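Local structure of HP0958 (Helicobacter pylori, 3NA7) at residues D17-S22 and Q160-K165; Q9-S14 and I231-G236; E42-A47 and K131-E136; K197-A200 and I206-N209. The protein probably acts in flagellar biogenesis as an export chaperone and post-transcriptional regulator, pairing a long coiled-coil hairpin with a zinc-ribbon domain. All coordinates share one frame; numbering follows the deposited sequence.

Interaction 1. Residues D17-S22 and Q160-K165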
loop_
_atom_site.group_PDB
_atom_site.type_symbol
_atom_site.label_atom_id
_atom_site.label_comp_id
_atom_site.label_asym_id
_atom_site.label_seq_id
_atom_site.Cartn_x
_atom_site.Cartn_y
_atom_site.Cartn_z
ATOM N N ASP A 17 27.930 4.523 7.374
ATOM C CA ASP A 17 26.597 4.107 7.801
ATOM C C ASP A 17 25.503 4.733 6.926
ATOM O O ASP A 17 24.572 4.044 6.525
ATOM C CB ASP A 17 26.355 4.417 9.275
ATOM C CG ASP A 17 26.966 3.370 10.208
ATOM O OD1 ASP A 17 27.022 2.170 9.852
ATOM O OD2 ASP A 17 27.398 3.752 11.316
ATOM N N LYS A 18 25.629 6.033 6.639
ATOM C CA LYS A 18 24.682 6.760 5.780
ATOM C C LYS A 18 24.685 6.210 4.372
ATOM O O LYS A 18 23.625 6.135 3.747
ATOM C CB LYS A 18 24.993 8.260 5.723
ATOM C CG LYS A 18 24.786 9.013 7.013
ATOM C CD LYS A 18 25.162 10.477 6.813
ATOM C CE LYS A 18 25.176 11.245 8.127
ATOM N NZ LYS A 18 25.307 12.716 7.922
ATOM N N GLU A 19 25.865 5.834 3.872
ATOM C CA GLU A 19 25.975 5.196 2.556
ATOM C C GLU A 19 25.177 3.915 2.495
ATOM O O GLU A 19 24.361 3.732 1.598
ATOM C CB GLU A 19 27.428 4.895 2.188
ATOM C CG GLU A 19 28.210 6.100 1.690
ATOM C CD GLU A 19 29.404 5.708 0.808
ATOM O OE1 GLU A 19 29.212 5.386 -0.402
ATOM O OE2 GLU A 19 30.537 5.738 1.328
ATOM N N ILE A 20 25.425 3.016 3.443
ATOM C CA ILE A 20 24.672 1.774 3.532
ATOM C C ILE A 20 23.167 2.033 3.566
ATOM O O ILE A 20 22.421 1.413 2.819
ATOM C CB ILE A 20 25.106 0.910 4.727
ATOM C CG1 ILE A 20 26.548 0.448 4.513
ATOM C CG2 ILE A 20 24.124 -0.277 4.911
ATOM C CD1 ILE A 20 27.203 -0.265 5.655
ATOM N N ASP A 21 22.734 2.992 4.374
ATOM C CA ASP A 21 21.309 3.272 4.499
ATOM C C ASP A 21 20.651 3.943 3.306
ATOM O O ASP A 21 19.494 3.666 3.029
ATOM C CB ASP A 21 21.031 4.112 5.736
ATOM C CG ASP A 21 20.662 3.262 6.933
ATOM O OD1 ASP A 21 19.495 2.778 6.981
ATOM O OD2 ASP A 21 21.535 3.092 7.819
ATOM N N SER A 22 21.370 4.863 2.656
ATOM C CA SER A 22 20.807 5.740 1.623
ATOM C C SER A 22 20.715 5.017 0.274
ATOM O O SER A 22 20.167 5.542 -0.708
ATOM C CB SER A 22 21.620 7.039 1.509
ATOM O OG SER A 22 22.826 6.823 0.798
ATOM N N GLN A 160 27.770 -4.425 1.270
ATOM C CA GLN A 160 28.724 -5.291 1.945
ATOM C C GLN A 160 30.152 -4.716 1.910
ATOM O O GLN A 160 30.821 -4.650 2.949
ATOM C CB GLN A 160 28.673 -6.703 1.367
ATOM C CG GLN A 160 27.282 -7.315 1.428
ATOM C CD GLN A 160 27.248 -8.787 1.062
ATOM O OE1 GLN A 160 27.517 -9.657 1.900
ATOM N NE2 GLN A 160 26.882 -9.077 -0.183
ATOM N N ILE A 161 30.604 -4.286 0.722
ATOM C CA ILE A 161 31.875 -3.579 0.589
ATOM C C ILE A 161 31.911 -2.371 1.533
ATOM O O ILE A 161 32.893 -2.184 2.219
ATOM C CB ILE A 161 32.179 -3.159 -0.890
ATOM C CG1 ILE A 161 32.533 -4.384 -1.744
ATOM C CG2 ILE A 161 33.326 -2.115 -0.959
ATOM C CD1 ILE A 161 32.099 -4.252 -3.236
ATOM N N ILE A 162 30.858 -1.560 1.575
ATOM C CA ILE A 162 30.820 -0.441 2.529
ATOM C C ILE A 162 30.965 -0.968 3.986
ATOM O O ILE A 162 31.812 -0.485 4.729
ATOM C CB ILE A 162 29.586 0.477 2.349
ATOM C CG1 ILE A 162 29.567 1.103 0.924
ATOM C CG2 ILE A 162 29.603 1.606 3.366
ATOM C CD1 ILE A 162 28.175 1.616 0.448
ATOM N N PHE A 163 30.207 -1.998 4.358
ATOM C CA PHE A 163 30.314 -2.555 5.700
ATOM C C PHE A 163 31.731 -3.079 6.024
ATOM O O PHE A 163 32.262 -2.805 7.089
ATOM C CB PHE A 163 29.254 -3.633 5.966
ATOM C CG PHE A 163 29.156 -4.008 7.411
ATOM C CD1 PHE A 163 28.416 -3.221 8.301
ATOM C CD2 PHE A 163 29.837 -5.118 7.898
ATOM C CE1 PHE A 163 28.350 -3.552 9.649
ATOM C CE2 PHE A 163 29.776 -5.467 9.253
ATOM C CZ PHE A 163 29.036 -4.683 10.123
ATOM N N LYS A 164 32.331 -3.816 5.098
ATOM C CA LYS A 164 33.722 -4.261 5.234
ATOM C C LYS A 164 34.675 -3.085 5.545
ATOM O O LYS A 164 35.558 -3.219 6.392
ATOM C CB LYS A 164 34.143 -5.033 3.976
ATOM C CG LYS A 164 35.622 -5.327 3.826
ATOM C CD LYS A 164 36.048 -6.626 4.506
ATOM C CE LYS A 164 37.521 -6.906 4.238
ATOM N NZ LYS A 164 38.191 -7.372 5.484
ATOM N N LYS A 165 34.465 -1.942 4.887
ATOM C CA LYS A 165 35.227 -0.705 5.153
ATOM C C LYS A 165 34.964 -0.189 6.555
ATOM O O LYS A 165 35.878 0.284 7.225
ATOM C CB LYS A 165 34.868 0.420 4.158
ATOM C CG LYS A 165 35.640 0.411 2.822
ATOM C CD LYS A 165 35.117 1.493 1.834
ATOM C CE LYS A 165 35.618 2.918 2.159
ATOM N NZ LYS A 165 35.024 3.963 1.251
#

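Interaction 2. Residues Q9-S14 and I231-G236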
loop_
_atom_site.group_PDB
_atom_site.type_symbol
_atom_site.label_atom_id
_atom_site.label_comp_id
_atom_site.label_asym_id
_atom_site.label_seq_id
_atom_site.Cartn_x
_atom_site.Cartn_y
_atom_site.Cartn_z
ATOM N N GLN A 9 37.281 10.303 13.363
ATOM C CA GLN A 9 37.054 8.867 13.195
ATOM C C GLN A 9 35.588 8.493 13.103
ATOM O O GLN A 9 35.230 7.662 12.294
ATOM C CB GLN A 9 37.732 8.073 14.304
ATOM C CG GLN A 9 39.132 7.624 13.935
ATOM C CD GLN A 9 39.858 6.993 15.108
ATOM O OE1 GLN A 9 39.990 7.601 16.172
ATOM N NE2 GLN A 9 40.352 5.775 14.912
ATOM N N LEU A 10 34.761 9.124 13.930
ATOM C CA LEU A 10 33.314 8.922 13.949
ATOM C C LEU A 10 32.623 9.540 12.746
ATOM O O LEU A 10 31.604 9.009 12.278
ATOM C CB LEU A 10 32.695 9.513 15.222
ATOM C CG LEU A 10 33.109 8.872 16.548
ATOM C CD1 LEU A 10 32.157 9.270 17.676
ATOM C CD2 LEU A 10 33.147 7.373 16.407
ATOM N N ILE A 11 33.147 10.668 12.260
ATOM C CA ILE A 11 32.616 11.270 11.031
ATOM C C ILE A 11 32.824 10.319 9.859
ATOM O O ILE A 11 31.874 10.049 9.135
ATOM C CB ILE A 11 33.151 12.709 10.746
ATOM C CG1 ILE A 11 32.572 13.696 11.765
ATOM C CG2 ILE A 11 32.762 13.174 9.304
ATOM C CD1 ILE A 11 33.399 14.971 11.981
ATOM N N GLU A 12 34.031 9.779 9.684
ATOM C CA GLU A 12 34.236 8.769 8.630
ATOM C C GLU A 12 33.276 7.590 8.785
ATOM O O GLU A 12 32.669 7.176 7.811
ATOM C CB GLU A 12 35.666 8.223 8.581
ATOM C CG GLU A 12 36.782 9.258 8.597
ATOM C CD GLU A 12 38.094 8.712 8.049
ATOM O OE1 GLU A 12 38.264 8.706 6.806
ATOM O OE2 GLU A 12 38.955 8.306 8.859
ATOM N N ILE A 13 33.136 7.045 9.995
ATOM C CA ILE A 13 32.270 5.883 10.169
ATOM C C ILE A 13 30.805 6.222 9.865
ATOM O O ILE A 13 30.127 5.449 9.204
ATOM C CB ILE A 13 32.399 5.234 11.574
ATOM C CG1 ILE A 13 33.811 4.679 11.779
ATOM C CG2 ILE A 13 31.357 4.096 11.757
ATOM C CD1 ILE A 13 34.250 4.674 13.230
ATOM N N SER A 14 30.341 7.373 10.353
ATOM C CA SER A 14 28.945 7.781 10.224
ATOM C C SER A 14 28.579 8.022 8.769
ATOM O O SER A 14 27.422 7.834 8.384
ATOM C CB SER A 14 28.655 9.044 11.036
ATOM O OG SER A 14 29.129 10.207 10.363
ATOM N N ILE A 231 25.981 14.173 19.003
ATOM C CA ILE A 231 27.323 14.706 18.865
ATOM C C ILE A 231 27.309 15.941 17.944
ATOM O O ILE A 231 26.689 15.919 16.876
ATOM C CB ILE A 231 28.289 13.655 18.292
ATOM C CG1 ILE A 231 28.421 12.468 19.243
ATOM C CG2 ILE A 231 29.669 14.273 18.017
ATOM C CD1 ILE A 231 28.943 11.215 18.559
ATOM N N LEU A 232 27.996 16.999 18.380
ATOM C CA LEU A 232 28.075 18.289 17.673
ATOM C C LEU A 232 29.496 18.663 17.259
ATOM O O LEU A 232 30.445 18.462 18.016
ATOM C CB LEU A 232 27.557 19.412 18.570
ATOM C CG LEU A 232 26.080 19.785 18.569
ATOM C CD1 LEU A 232 25.852 20.842 19.634
ATOM C CD2 LEU A 232 25.663 20.285 17.205
ATOM N N TYR A 233 29.643 19.214 16.062
ATOM C CA TYR A 233 30.923 19.792 15.665
ATOM C C TYR A 233 30.787 20.989 14.734
ATOM O O TYR A 233 29.846 21.068 13.949
ATOM C CB TYR A 233 31.849 18.735 15.052
ATOM C CG TYR A 233 31.514 18.294 13.647
ATOM C CD1 TYR A 233 32.293 18.698 12.560
ATOM C CD2 TYR A 233 30.437 17.446 13.404
ATOM C CE1 TYR A 233 31.991 18.270 11.257
ATOM C CE2 TYR A 233 30.129 17.018 12.118
ATOM C CZ TYR A 233 30.899 17.430 11.050
ATOM O OH TYR A 233 30.568 16.989 9.784
ATOM N N ALA A 234 31.727 21.921 14.851
ATOM C CA ALA A 234 31.839 23.030 13.908
ATOM C C ALA A 234 32.579 22.549 12.672
ATOM O O ALA A 234 33.686 22.022 12.781
ATOM C CB ALA A 234 32.584 24.173 14.538
ATOM N N GLU A 235 31.969 22.712 11.502
ATOM C CA GLU A 235 32.637 22.372 10.245
ATOM C C GLU A 235 33.951 23.159 10.126
ATOM O O GLU A 235 34.011 24.189 9.448
ATOM C CB GLU A 235 31.712 22.647 9.047
ATOM C CG GLU A 235 30.799 21.474 8.653
ATOM C CD GLU A 235 31.443 20.522 7.642
ATOM O OE1 GLU A 235 30.933 20.432 6.504
ATOM O OE2 GLU A 235 32.458 19.870 7.980
ATOM N N GLY A 236 34.985 22.666 10.816
ATOM C CA GLY A 236 36.288 23.336 10.912
ATOM C C GLY A 236 36.520 24.126 12.201
ATOM O O GLY A 236 36.056 25.265 12.329
#

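Interaction 3. Residues E42-A47 and K131-E136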
loop_
_atom_site.group_PDB
_atom_site.type_symbol
_atom_site.label_atom_id
_atom_site.label_comp_id
_atom_site.label_asym_id
_atom_site.label_seq_id
_atom_site.Cartn_x
_atom_site.Cartn_y
_atom_site.Cartn_z
ATOM N N GLU A 42 -2.172 -8.197 -8.601
ATOM C CA GLU A 42 -2.855 -8.700 -7.408
ATOM C C GLU A 42 -4.165 -7.952 -7.103
ATOM O O GLU A 42 -5.152 -8.590 -6.814
ATOM C CB GLU A 42 -1.936 -8.648 -6.201
ATOM C CG GLU A 42 -2.495 -9.330 -5.006
ATOM C CD GLU A 42 -1.903 -8.806 -3.714
ATOM O OE1 GLU A 42 -0.676 -8.591 -3.631
ATOM O OE2 GLU A 42 -2.679 -8.602 -2.773
ATOM N N ALA A 43 -4.164 -6.615 -7.202
ATOM C CA ALA A 43 -5.385 -5.810 -7.020
ATOM C C ALA A 43 -6.476 -6.183 -8.038
ATOM O O ALA A 43 -7.657 -6.288 -7.696
ATOM C CB ALA A 43 -5.060 -4.293 -7.094
ATOM N N LYS A 44 -6.090 -6.388 -9.297
ATOM C CA LYS A 44 -7.077 -6.780 -10.301
ATOM C C LYS A 44 -7.606 -8.200 -10.046
ATOM O O LYS A 44 -8.766 -8.494 -10.343
ATOM C CB LYS A 44 -6.494 -6.654 -11.688
ATOM C CG LYS A 44 -6.312 -5.186 -12.099
ATOM C CD LYS A 44 -5.486 -5.065 -13.334
ATOM C CE LYS A 44 -5.110 -3.585 -13.631
ATOM N NZ LYS A 44 -6.250 -2.903 -14.266
ATOM N N ASN A 45 -6.754 -9.057 -9.473
ATOM C CA ASN A 45 -7.172 -10.395 -9.166
ATOM C C ASN A 45 -8.245 -10.385 -8.093
ATOM O O ASN A 45 -9.241 -11.080 -8.230
ATOM C CB ASN A 45 -6.015 -11.320 -8.756
ATOM C CG ASN A 45 -6.357 -12.784 -8.993
ATOM O OD1 ASN A 45 -6.255 -13.633 -8.104
ATOM N ND2 ASN A 45 -6.798 -13.075 -10.192
ATOM N N LYS A 46 -8.039 -9.585 -7.049
ATOM C CA LYS A 46 -9.054 -9.347 -6.016
ATOM C C LYS A 46 -10.327 -8.742 -6.587
ATOM O O LYS A 46 -11.416 -9.135 -6.192
ATOM C CB LYS A 46 -8.512 -8.436 -4.907
ATOM C CG LYS A 46 -7.719 -9.158 -3.866
ATOM C CD LYS A 46 -6.807 -8.248 -3.048
ATOM C CE LYS A 46 -5.980 -9.113 -2.123
ATOM N NZ LYS A 46 -4.837 -8.358 -1.561
ATOM N N ALA A 47 -10.199 -7.803 -7.521
ATOM C CA ALA A 47 -11.387 -7.173 -8.107
ATOM C C ALA A 47 -12.196 -8.185 -8.908
ATOM O O ALA A 47 -13.416 -8.129 -8.905
ATOM C CB ALA A 47 -11.018 -5.951 -8.958
ATOM N N LYS A 131 -9.004 -9.540 -16.527
ATOM C CA LYS A 131 -8.243 -10.759 -16.803
ATOM C C LYS A 131 -7.223 -10.459 -17.894
ATOM O O LYS A 131 -6.065 -10.755 -17.743
ATOM C CB LYS A 131 -9.205 -11.897 -17.204
ATOM C CG LYS A 131 -8.617 -13.286 -17.244
ATOM C CD LYS A 131 -9.708 -14.347 -17.529
ATOM C CE LYS A 131 -10.255 -14.177 -18.925
ATOM N NZ LYS A 131 -11.098 -15.303 -19.347
ATOM N N LYS A 132 -7.642 -9.818 -18.975
ATOM C CA LYS A 132 -6.676 -9.347 -19.959
ATOM C C LYS A 132 -5.611 -8.399 -19.381
ATOM O O LYS A 132 -4.441 -8.492 -19.721
ATOM C CB LYS A 132 -7.387 -8.718 -21.157
ATOM C CG LYS A 132 -8.054 -9.747 -22.053
ATOM C CD LYS A 132 -8.390 -9.159 -23.423
ATOM C CE LYS A 132 -9.605 -9.847 -24.029
ATOM N NZ LYS A 132 -9.794 -9.469 -25.456
ATOM N N GLU A 133 -6.006 -7.487 -18.511
ATOM C CA GLU A 133 -5.023 -6.581 -17.923
ATOM C C GLU A 133 -4.023 -7.340 -17.057
ATOM O O GLU A 133 -2.814 -7.077 -17.135
ATOM C CB GLU A 133 -5.693 -5.449 -17.150
ATOM C CG GLU A 133 -6.264 -4.393 -18.082
ATOM C CD GLU A 133 -7.330 -3.516 -17.422
ATOM O OE1 GLU A 133 -7.626 -3.718 -16.235
ATOM O OE2 GLU A 133 -7.860 -2.612 -18.103
ATOM N N MET A 134 -4.516 -8.308 -16.289
ATOM C CA MET A 134 -3.641 -9.132 -15.477
ATOM C C MET A 134 -2.535 -9.833 -16.266
ATOM O O MET A 134 -1.396 -9.935 -15.781
ATOM C CB MET A 134 -4.435 -10.188 -14.740
ATOM C CG MET A 134 -5.185 -9.653 -13.558
ATOM S SD MET A 134 -6.038 -10.974 -12.705
ATOM C CE MET A 134 -4.720 -11.966 -12.068
ATOM N N LEU A 135 -2.891 -10.325 -17.460
ATOM C CA LEU A 135 -1.934 -10.968 -18.360
ATOM C C LEU A 135 -0.904 -9.986 -18.914
ATOM O O LEU A 135 0.271 -10.366 -19.042
ATOM C CB LEU A 135 -2.644 -11.698 -19.516
ATOM C CG LEU A 135 -3.332 -13.061 -19.327
ATOM C CD1 LEU A 135 -4.285 -13.354 -20.519
ATOM C CD2 LEU A 135 -2.357 -14.264 -19.120
ATOM N N GLU A 136 -1.323 -8.755 -19.269
ATOM C CA GLU A 136 -0.342 -7.716 -19.692
ATOM C C GLU A 136 0.635 -7.452 -18.557
ATOM O O GLU A 136 1.832 -7.337 -18.778
ATOM C CB GLU A 136 -0.996 -6.396 -20.176
ATOM C CG GLU A 136 -1.981 -6.566 -21.360
ATOM C CD GLU A 136 -2.868 -5.322 -21.693
ATOM O OE1 GLU A 136 -3.383 -4.620 -20.774
ATOM O OE2 GLU A 136 -3.079 -5.059 -22.912
#

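Interaction 4. Residues K197-A200 and I206-N209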
loop_
_atom_site.group_PDB
_atom_site.type_symbol
_atom_site.label_atom_id
_atom_site.label_comp_id
_atom_site.label_asym_id
_atom_site.label_seq_id
_atom_site.Cartn_x
_atom_site.Cartn_y
_atom_site.Cartn_z
ATOM N N LYS A 197 24.483 24.831 13.017
ATOM C CA LYS A 197 24.015 25.828 12.043
ATOM C C LYS A 197 23.330 26.944 12.811
ATOM O O LYS A 197 22.644 26.682 13.804
ATOM C CB LYS A 197 23.055 25.207 11.026
ATOM C CG LYS A 197 23.685 24.122 10.147
ATOM C CD LYS A 197 22.623 23.138 9.671
ATOM C CE LYS A 197 23.219 21.775 9.368
ATOM N NZ LYS A 197 22.257 20.670 9.658
ATOM N N LYS A 198 23.513 28.182 12.354
ATOM C CA LYS A 198 23.172 29.363 13.154
ATOM C C LYS A 198 23.905 29.265 14.501
ATOM O O LYS A 198 25.141 29.313 14.564
ATOM C CB LYS A 198 21.652 29.488 13.373
ATOM C CG LYS A 198 20.824 29.759 12.119
ATOM C CD LYS A 198 19.360 30.032 12.492
ATOM C CE LYS A 198 18.579 30.694 11.351
ATOM N NZ LYS A 198 18.086 29.700 10.359
ATOM N N GLN A 199 23.136 29.101 15.568
ATOM C CA GLN A 199 23.681 28.871 16.899
ATOM C C GLN A 199 22.857 27.770 17.568
ATOM O O GLN A 199 22.773 27.687 18.795
ATOM C CB GLN A 199 23.624 30.168 17.710
ATOM C CG GLN A 199 24.497 30.200 18.956
ATOM C CD GLN A 199 24.458 31.547 19.673
ATOM O OE1 GLN A 199 24.448 32.609 19.038
ATOM N NE2 GLN A 199 24.461 31.507 21.002
ATOM N N ALA A 200 22.249 26.915 16.748
ATOM C CA ALA A 200 21.371 25.866 17.261
ATOM C C ALA A 200 21.887 24.467 16.903
ATOM O O ALA A 200 22.656 24.305 15.950
ATOM C CB ALA A 200 19.952 26.071 16.739
ATOM N N ILE A 206 17.426 23.679 18.569
ATOM C CA ILE A 206 17.223 24.564 19.710
ATOM C C ILE A 206 18.517 25.325 19.964
ATOM O O ILE A 206 19.594 24.738 19.953
ATOM C CB ILE A 206 16.774 23.758 20.946
ATOM C CG1 ILE A 206 15.482 22.989 20.620
ATOM C CG2 ILE A 206 16.602 24.664 22.166
ATOM C CD1 ILE A 206 15.222 21.806 21.519
ATOM N N ARG A 207 18.413 26.633 20.170
ATOM C CA ARG A 207 19.594 27.501 20.208
ATOM C C ARG A 207 20.540 27.098 21.337
ATOM O O ARG A 207 20.106 26.857 22.458
ATOM C CB ARG A 207 19.169 28.965 20.372
ATOM C CG ARG A 207 20.111 29.972 19.719
ATOM C CD ARG A 207 19.689 30.281 18.260
ATOM N NE ARG A 207 19.122 31.623 18.052
ATOM C CZ ARG A 207 19.613 32.762 18.547
ATOM N NH1 ARG A 207 20.706 32.768 19.308
ATOM N NH2 ARG A 207 19.009 33.916 18.275
ATOM N N LEU A 208 21.829 27.010 21.036
ATOM C CA LEU A 208 22.829 26.640 22.044
ATOM C C LEU A 208 23.255 27.894 22.781
ATOM O O LEU A 208 23.407 28.936 22.151
ATOM C CB LEU A 208 24.037 25.989 21.369
ATOM C CG LEU A 208 23.721 24.694 20.597
ATOM C CD1 LEU A 208 24.684 24.442 19.427
ATOM C CD2 LEU A 208 23.701 23.516 21.555
ATOM N N ASN A 209 23.435 27.808 24.101
ATOM C CA ASN A 209 23.856 28.979 24.875
ATOM C C ASN A 209 25.315 29.347 24.599
ATOM O O ASN A 209 26.053 28.598 23.949
ATOM C CB ASN A 209 23.541 28.847 26.377
ATOM C CG ASN A 209 24.443 27.837 27.108
ATOM O OD1 ASN A 209 25.448 27.354 26.573
ATOM N ND2 ASN A 209 24.081 27.527 28.348
#

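Interaction 1. Residues D17-S22 and Q160-K165
I20 and I162 meet where two nearly antiparallel helices run side by side, their short axes 9.4 Å apart at an angle of 164°. The apolar contacts carry the interface. I20 and I162 run alongside each other, pointing opposite ways, and CG1 of I20 lies against the CG2 branch of I162 at 3.5 Å, rather close for two carbons. The two branches of I162 divide the work. CG2 stands opposite the backbone N of its own residue and takes the I20 side, while the other branch, beside that N (chi1 -60°), carries CD1 to the CB of E19 at 3.8 Å. I20 reaches on past I162 to F163: its CD1 comes to 4.0 Å from CB of F163 and lies at the edge of the phenyl ring, near its plane, so the ring is touched at its rim and not stacked upon.

Charged groups frame this strip without bonding across it. OE2 of E19 and NZ of K165 are 4.8 Å apart, a separation at which opposite charges probably still attract weakly. Beside the contact, D17 forms a salt bridge with K166 and accepts a hydrogen bond from Y181, and I20 O is bonded to Q159 NE2; L16 and L23 extend the apolar cover over I162.

The contact joins helix 4-22 to the late part of helix 91-171. With no hydrogen bond between the two segments, their hold on each other rests on van der Waals packing, with I162 the one buried side chain of the four that touch, while the polar bonds of D17 and of I20 O go to residues outside the pair.

Interaction 2. Residues Q9-S14 and I231-G236
I11 and Y233 are brought together by two unlike first torsions. In I11, CG1 lies beside the backbone N (chi1 -70°) and the chain then extends, sending CD1 outward from the helix. In Y233, CG sits between the backbone N and the carbonyl carbon (chi1 75°), which lays a face of the ring before that methyl. CD1 of I11 stands over the middle of the ring, 3.6 Å from the centroid and 13° off the ring normal, a well-centred CH-pi contact. The methyl also lies 4.1 Å from OH of Y233, within ordinary packing distance.

A second touch lies one residue earlier on the helix and two earlier on the strand: CD1 of L10 meets CD1 of I231 at 3.9 Å, the side chains crossing at about a right angle. I177, Y181 and M222 also pack on L10, and I193 and T195 of the adjoining strand on Y233.

Helix 4-22 is thereby laid against strand 231-233, the central strand of the small sheet of the zinc-ribbon region. No hydrogen bond links the two segments, the strand's backbone being bonded to its neighbours in the sheet; a CH-pi contact and methyl packing therefore join the N-terminal helix to this sheet.

Interaction 3. Residues E42-A47 and K131-E136
E133 opens the contact by meeting K44 in a salt bridge, NZ of K44 lying 2.5 Å from OE1 of E133, a distance so short that its exact value is doubtful. The ammonium comes from above the carboxylate, 55° out of its plane. K44 runs extended as far as CE and bends only at its last torsion (chi4 -80°), which turns NZ to the oxygen; on the way its CD passes 3.8 Å from CB of E133, and the two side chains cross at about a right angle. Here helix 24-85 and helix 91-171 pack as the antiparallel coiled-coil hairpin, the short axes 9.3 Å apart at 161°. M134 follows, facing K44 across the hairpin, its CG at 3.8 Å from CB of K44. Further out the thioether chain turns at chi3 and brings its end over N45. The methyl CE of M134 packs against CB of N45, at 3.6 Å. ND2 of N45 lies 3.4 Å from SD of M134, at best a weak hydrogen bond, and a doubtful one because the same nitrogen comes too close to CE. L130 and L137 lie against K44 on the helix of E133, while K41 and I48 flank M134 from the partner helix.

Interaction 4. Residues K197-A200 and I206-N209
Q199 reaches L208 twice, once through its backbone and once through its side chain. Its carbonyl O accepts the N-H of L208 in an almost straight bond that lies in the carbonyl plane, although the distance of 2.5 Å between L208 N and Q199 O is doubtfully short. The side chain then runs out fully extended, with CG opposite the backbone N (chi1 -163°), far enough for NE2 to give a hydrogen bond to the carbonyl O of L208 at 3.0 Å. That amide approaches nearly end-on to the carbonyl, and the oxygen is tilted 21° from the amide plane; NE2 also makes a weak hydrogen bond to D210 OD1. Both polar backbone groups of L208 are thus gripped by one residue.

R207 folds back through bends at chi2 and chi3, so that its CD packs 4.0 Å from CB of Q199. Its guanidinium ends obliquely near the amide, the planes 55° apart and NH1 3.8 Å from OE1 of Q199, too far to be a hydrogen bond. A200, bridged with R207 by a single beta bridge, brings its CA to 3.4 Å from I206 O in a CA-H...O contact. L208 turns the other way, its CD1 lying 3.8 Å from A200 C.

The pairing closes the turn that holds C201 and C204, two of the four zinc-binding cysteines, as in a zinc knuckle. It follows strand 193-195 and leads straight into helix 210-218, which N209 caps through I212 N, while P226 and Y227 of the other cysteine loop cover L208.

Interactions 1 and 2 use successive parts of helix 4-22, their centres about 17 Å apart: one places it against helix 91-171, the other against the small sheet. Interaction 3 belongs to the same helix 91-171 but lies about 39 Å from interaction 1, between centres, out on the hairpin. The first two are partly buried and apolar; the third is a surface contact of charge, amide and thioether. Interaction 4, also partly buried, is held by one backbone bond and one from a side-chain amide to the backbone, as suits a tight turn beside zinc. It touches interaction 2 directly, CD1 of L208 packing 3.8 Å from CD1 of L232.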